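Local coordinates for histidinol dehydrogenase (Elizabethkingia anophelis NUHP1, PDB 6AN0), which probably catalyses the zinc-dependent, two-step oxidation of L-histidinol to L-histidine with NAD, the last step of histidine biosynthesis, at residues E242-A247 with N325-E330; E330-A335 with T347-V352. One frame throughout, in Å; residues are numbered along the deposited sequence.

Interaction 1: residues E242-A247 with N325-E330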
loop_
_atom_site.group_PDB
_atom_site.type_symbol
_atom_site.label_atom_id
_atom_site.label_comp_id
_atom_site.label_asym_id
_atom_site.label_seq_id
_atom_site.Cartn_x
_atom_site.Cartn_y
_atom_site.Cartn_z
ATOM N N GLU A 242 -7.755 12.032 -15.252
ATOM C CA GLU A 242 -8.532 13.232 -14.961
ATOM C C GLU A 242 -7.594 14.376 -14.584
ATOM O O GLU A 242 -6.467 14.155 -14.129
ATOM C CB GLU A 242 -9.532 12.954 -13.830
ATOM C CG GLU A 242 -8.789 12.522 -12.584
ATOM C CD GLU A 242 -9.642 11.919 -11.495
ATOM O OE1 GLU A 242 -9.285 12.151 -10.319
ATOM O OE2 GLU A 242 -10.624 11.188 -11.798
ATOM N N VAL A 243 -8.061 15.603 -14.788
ATOM C CA VAL A 243 -7.352 16.782 -14.300
ATOM C C VAL A 243 -8.368 17.760 -13.726
ATOM O O VAL A 243 -9.499 17.875 -14.206
ATOM C CB VAL A 243 -6.489 17.469 -15.400
ATOM C CG1 VAL A 243 -7.368 18.084 -16.501
ATOM C CG2 VAL A 243 -5.578 18.547 -14.796
ATOM N N LEU A 244 -7.950 18.481 -12.691
ATOM C CA LEU A 244 -8.684 19.632 -12.196
ATOM C C LEU A 244 -7.737 20.820 -12.232
ATOM O O LEU A 244 -6.597 20.715 -11.770
ATOM C CB LEU A 244 -9.222 19.386 -10.781
ATOM C CG LEU A 244 -10.142 20.438 -10.149
ATOM C CD1 LEU A 244 -11.100 19.763 -9.175
ATOM C CD2 LEU A 244 -9.339 21.543 -9.428
ATOM N N VAL A 245 -8.193 21.919 -12.827
ATOM C CA VAL A 245 -7.426 23.155 -12.937
ATOM C C VAL A 245 -8.122 24.227 -12.114
ATOM O O VAL A 245 -9.346 24.373 -12.184
ATOM C CB VAL A 245 -7.294 23.611 -14.406
ATOM C CG1 VAL A 245 -6.460 24.904 -14.506
ATOM C CG2 VAL A 245 -6.720 22.494 -15.264
ATOM N N ILE A 246 -7.336 24.996 -11.361
ATOM C CA ILE A 246 -7.806 26.195 -10.668
ATOM C C ILE A 246 -7.146 27.405 -11.322
ATOM O O ILE A 246 -5.911 27.481 -11.401
ATOM C CB ILE A 246 -7.486 26.148 -9.167
ATOM C CG1 ILE A 246 -8.154 24.925 -8.518
ATOM C CG2 ILE A 246 -7.929 27.444 -8.490
ATOM C CD1 ILE A 246 -7.907 24.826 -6.992
ATOM N N ALA A 247 -7.958 28.361 -11.776
ATOM C CA ALA A 247 -7.461 29.495 -12.553
ATOM C C ALA A 247 -8.011 30.810 -12.012
ATOM O O ALA A 247 -9.222 30.943 -11.825
ATOM C CB ALA A 247 -7.851 29.342 -14.032
ATOM N N ASN A 325 -10.396 19.590 -2.893
ATOM C CA ASN A 325 -10.115 18.615 -1.844
ATOM C C ASN A 325 -11.243 17.594 -1.715
ATOM O O ASN A 325 -10.991 16.423 -1.398
ATOM C CB ASN A 325 -9.869 19.331 -0.509
ATOM C CG ASN A 325 -8.510 20.047 -0.453
ATOM O OD1 ASN A 325 -7.562 19.679 -1.153
ATOM N ND2 ASN A 325 -8.410 21.057 0.414
ATOM N N LEU A 326 -12.483 18.007 -1.980
ATOM C CA LEU A 326 -13.597 17.062 -2.016
ATOM C C LEU A 326 -13.535 16.164 -3.251
ATOM O O LEU A 326 -13.913 14.988 -3.187
ATOM C CB LEU A 326 -14.929 17.821 -1.982
ATOM C CG LEU A 326 -15.252 18.607 -0.706
ATOM C CD1 LEU A 326 -16.603 19.308 -0.820
ATOM C CD2 LEU A 326 -15.227 17.700 0.499
ATOM N N TYR A 327 -13.076 16.706 -4.389
ATOM C CA TYR A 327 -13.013 15.933 -5.631
ATOM C C TYR A 327 -11.851 14.936 -5.622
ATOM O O TYR A 327 -11.980 13.815 -6.140
ATOM C CB TYR A 327 -12.888 16.895 -6.816
ATOM C CG TYR A 327 -12.810 16.242 -8.184
ATOM C CD1 TYR A 327 -13.960 15.835 -8.856
ATOM C CD2 TYR A 327 -11.586 16.052 -8.811
ATOM C CE1 TYR A 327 -13.881 15.247 -10.111
ATOM C CE2 TYR A 327 -11.495 15.470 -10.060
ATOM C CZ TYR A 327 -12.647 15.070 -10.707
ATOM O OH TYR A 327 -12.557 14.498 -11.949
ATOM N N ALA A 328 -10.701 15.338 -5.052
ATOM C CA ALA A 328 -9.476 14.541 -4.928
ATOM C C ALA A 328 -8.950 14.152 -6.307
ATOM O O ALA A 328 -8.983 12.968 -6.680
ATOM C CB ALA A 328 -9.721 13.303 -4.061
ATOM N N PRO A 329 -8.441 15.115 -7.078
ATOM C CA PRO A 329 -8.093 14.855 -8.479
ATOM C C PRO A 329 -6.794 14.072 -8.643
ATOM O O PRO A 329 -5.853 14.186 -7.851
ATOM C CB PRO A 329 -7.944 16.265 -9.069
ATOM C CG PRO A 329 -7.460 17.104 -7.874
ATOM C CD PRO A 329 -8.212 16.520 -6.686
ATOM N N GLU A 330 -6.745 13.269 -9.709
ATOM C CA GLU A 330 -5.483 12.623 -10.076
ATOM C C GLU A 330 -4.388 13.665 -10.334
ATOM O O GLU A 330 -3.268 13.551 -9.821
ATOM C CB GLU A 330 -5.683 11.746 -11.312
ATOM C CG GLU A 330 -4.416 11.031 -11.744
ATOM C CD GLU A 330 -4.488 10.489 -13.157
ATOM O OE1 GLU A 330 -5.364 10.930 -13.925
ATOM O OE2 GLU A 330 -3.641 9.644 -13.507
#
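E242 and E330 grip each other through two hydrogen bonds that pair a carboxylate with a backbone amide in each direction. The N of E330 donates to OE1 of E242 at 2.8 Å, using the anti lone pair of that oxygen with a bent N-H...O angle of 144°. In return the N of E242 reaches OE1 of E330 at 2.9 Å and meets it nearly along its C-O axis. Here packing is tight: CG of E242 lies 3.4 Å from CB of E330. With chi1 at 59°, CG of E242 sits between its backbone N and carbonyl carbon, and the extended chain beyond carries OE1 to the amide of E330. The two carboxylates are turned 77° against each other, and their OE1 atoms stay 5.5 Å apart. R26 forms a salt bridge with E242 OE1, so this oxygen has a partner besides the E330 amide.

This is the return of a beta-alpha-beta crossover, from strand 310-313 through helix 317-327 to strand 331-335, the neighbour of strand 242-247. The helix ends at Y327, A328 takes a positive phi, and P329 and E330 lead into the strand. E330 is one of two residues predicted to act as proton acceptor, H331 being the other.

Away from the carboxylates the contact is looser and apolar. CB of L244 rests 3.8 Å from CB of P329, which sits in the plane of the Y327 ring at its edge. The CD1 branch of L244 approaches that ring obliquely, 3.8 Å from CD2 of Y327. The phenol hydroxyl is hydrogen-bonded to Q271, while farther back on the helix L326 is exposed and N325 partly so.

Interaction 2: residues E330-A335 with T347-V352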
loop_
_atom_site.group_PDB
_atom_site.type_symbol
_atom_site.label_atom_id
_atom_site.label_comp_id
_atom_site.label_asym_id
_atom_site.label_seq_id
_atom_site.Cartn_x
_atom_site.Cartn_y
_atom_site.Cartn_z
ATOM N N GLU A 330 -6.745 13.269 -9.709
ATOM C CA GLU A 330 -5.483 12.623 -10.076
ATOM C C GLU A 330 -4.388 13.665 -10.334
ATOM O O GLU A 330 -3.268 13.551 -9.821
ATOM C CB GLU A 330 -5.683 11.746 -11.312
ATOM C CG GLU A 330 -4.416 11.031 -11.744
ATOM C CD GLU A 330 -4.488 10.489 -13.157
ATOM O OE1 GLU A 330 -5.364 10.930 -13.925
ATOM O OE2 GLU A 330 -3.641 9.644 -13.507
ATOM N N HIS A 331 -4.695 14.684 -11.139
ATOM C CA HIS A 331 -3.785 15.798 -11.395
ATOM C C HIS A 331 -4.457 17.103 -11.004
ATOM O O HIS A 331 -5.633 17.320 -11.326
ATOM C CB HIS A 331 -3.406 15.913 -12.873
ATOM C CG HIS A 331 -2.846 14.667 -13.469
ATOM N ND1 HIS A 331 -3.627 13.755 -14.148
ATOM C CD2 HIS A 331 -1.576 14.203 -13.533
ATOM C CE1 HIS A 331 -2.862 12.773 -14.591
ATOM N NE2 HIS A 331 -1.615 13.019 -14.230
ATOM N N LEU A 332 -3.707 17.985 -10.350
ATOM C CA LEU A 332 -4.198 19.306 -9.963
ATOM C C LEU A 332 -3.274 20.352 -10.568
ATOM O O LEU A 332 -2.070 20.323 -10.317
ATOM C CB LEU A 332 -4.223 19.441 -8.440
ATOM C CG LEU A 332 -4.511 20.837 -7.885
ATOM C CD1 LEU A 332 -5.892 21.305 -8.371
ATOM C CD2 LEU A 332 -4.455 20.829 -6.360
ATOM N N ILE A 333 -3.823 21.284 -11.346
ATOM C CA ILE A 333 -3.034 22.397 -11.877
ATOM C C ILE A 333 -3.473 23.680 -11.178
ATOM O O ILE A 333 -4.641 24.079 -11.264
ATOM C CB ILE A 333 -3.170 22.525 -13.403
ATOM C CG1 ILE A 333 -2.761 21.209 -14.092
ATOM C CG2 ILE A 333 -2.318 23.699 -13.914
ATOM C CD1 ILE A 333 -2.814 21.249 -15.627
ATOM N N LEU A 334 -2.532 24.345 -10.501
ATOM C CA LEU A 334 -2.811 25.624 -9.842
ATOM C C LEU A 334 -2.310 26.737 -10.752
ATOM O O LEU A 334 -1.159 27.167 -10.662
ATOM C CB LEU A 334 -2.161 25.707 -8.465
ATOM C CG LEU A 334 -2.628 24.692 -7.427
ATOM C CD1 LEU A 334 -1.975 25.055 -6.085
ATOM C CD2 LEU A 334 -4.174 24.644 -7.320
ATOM N N ALA A 335 -3.190 27.219 -11.631
ATOM C CA ALA A 335 -2.852 28.309 -12.544
ATOM C C ALA A 335 -3.196 29.643 -11.887
ATOM O O ALA A 335 -4.064 30.406 -12.319
ATOM C CB ALA A 335 -3.570 28.126 -13.882
ATOM N N THR A 347 -5.215 18.927 0.338
ATOM C CA THR A 347 -5.196 17.747 1.190
ATOM C C THR A 347 -5.302 16.432 0.442
ATOM O O THR A 347 -4.835 15.418 0.972
ATOM C CB THR A 347 -6.310 17.789 2.252
ATOM O OG1 THR A 347 -7.586 17.941 1.625
ATOM C CG2 THR A 347 -6.071 18.933 3.245
ATOM N N SER A 348 -5.887 16.413 -0.756
ATOM C CA SER A 348 -5.898 15.224 -1.601
ATOM C C SER A 348 -5.679 15.641 -3.043
ATOM O O SER A 348 -6.476 16.412 -3.591
ATOM C CB SER A 348 -7.212 14.442 -1.484
ATOM O OG SER A 348 -7.381 13.894 -0.197
ATOM N N ALA A 349 -4.626 15.100 -3.658
ATOM C CA ALA A 349 -4.325 15.247 -5.076
ATOM C C ALA A 349 -3.185 14.297 -5.406
ATOM O O ALA A 349 -2.262 14.146 -4.609
ATOM C CB ALA A 349 -3.932 16.690 -5.428
ATOM N N GLY A 350 -3.244 13.656 -6.570
ATOM C CA GLY A 350 -2.179 12.720 -6.908
ATOM C C GLY A 350 -0.862 13.430 -7.181
ATOM O O GLY A 350 0.178 13.083 -6.611
ATOM N N SER A 351 -0.892 14.423 -8.066
ATOM C CA SER A 351 0.277 15.225 -8.414
ATOM C C SER A 351 -0.174 16.652 -8.703
ATOM O O SER A 351 -1.246 16.853 -9.279
ATOM C CB SER A 351 1.013 14.622 -9.623
ATOM O OG SER A 351 2.309 15.183 -9.758
ATOM N N VAL A 352 0.642 17.639 -8.300
ATOM C CA VAL A 352 0.266 19.051 -8.339
ATOM C C VAL A 352 1.259 19.828 -9.202
ATOM O O VAL A 352 2.478 19.656 -9.074
ATOM C CB VAL A 352 0.201 19.651 -6.915
ATOM C CG1 VAL A 352 -0.157 21.163 -6.940
ATOM C CG2 VAL A 352 -0.783 18.850 -6.047
#
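L332 and V352 lie side by side and point the same way, CD2 of L332 being 4.2 Å from CG2 of V352. CB of L332 touches CB of A349 at 4.1 Å, and L334 adds a lighter contact through CG, 4.3 Å from CG1 of V352. All four residues are buried.

Beneath this apolar patch the two backbones form a parallel beta ladder, with H331 opposite S351 and L332 opposite V352. The N of L332 donates to the O of S351 at 2.9 Å, nearly straight at 162°. One step back, the N of S351 reaches the O of E330 at 3.1 Å, more bent at 137° and with the donor tilted from the carbonyl plane, where the turn at G350 leads into the strand. A CA-H...O contact from V352 CA to L332 O, 3.3 Å long, supplements these bonds, and the pairing continues to F353. Strand 351-354 is the last of the parallel sheet within this chain, but S351 and V352 also pair with a strand of the second subunit, which carries the sheet across the interface.

On the face opposite L332 and V352 lie the polar side chains of H331 and S351. S351 OG is hydrogen-bonded to T395 of the second subunit, and H331 ND1 to the backbone O of E242. That bond should help to set the rotation of the imidazole, whose nearest atom lies about 6 Å from the bound zinc ion, consistent with the predicted catalytic role of H331.

Both interactions are buried and meet at E330: in interaction 1 its amide and carboxylate face strand 242-247, in interaction 2 its carbonyl turns to strand 351-354. Strand 331-335 lies between those two strands in the parallel sheet, bonded to 242-247 on one flank, as where I246 N lies 2.8 Å from I333 O in a probable hydrogen bond. Interaction 1, on an inner strand of the sheet, relies on side-chain carboxylates and on packing of the helix end, and no other subunit touches its segments. Interaction 2, at the last strand of this chain's sheet, is held by backbone ladder bonds and continues into the second subunit.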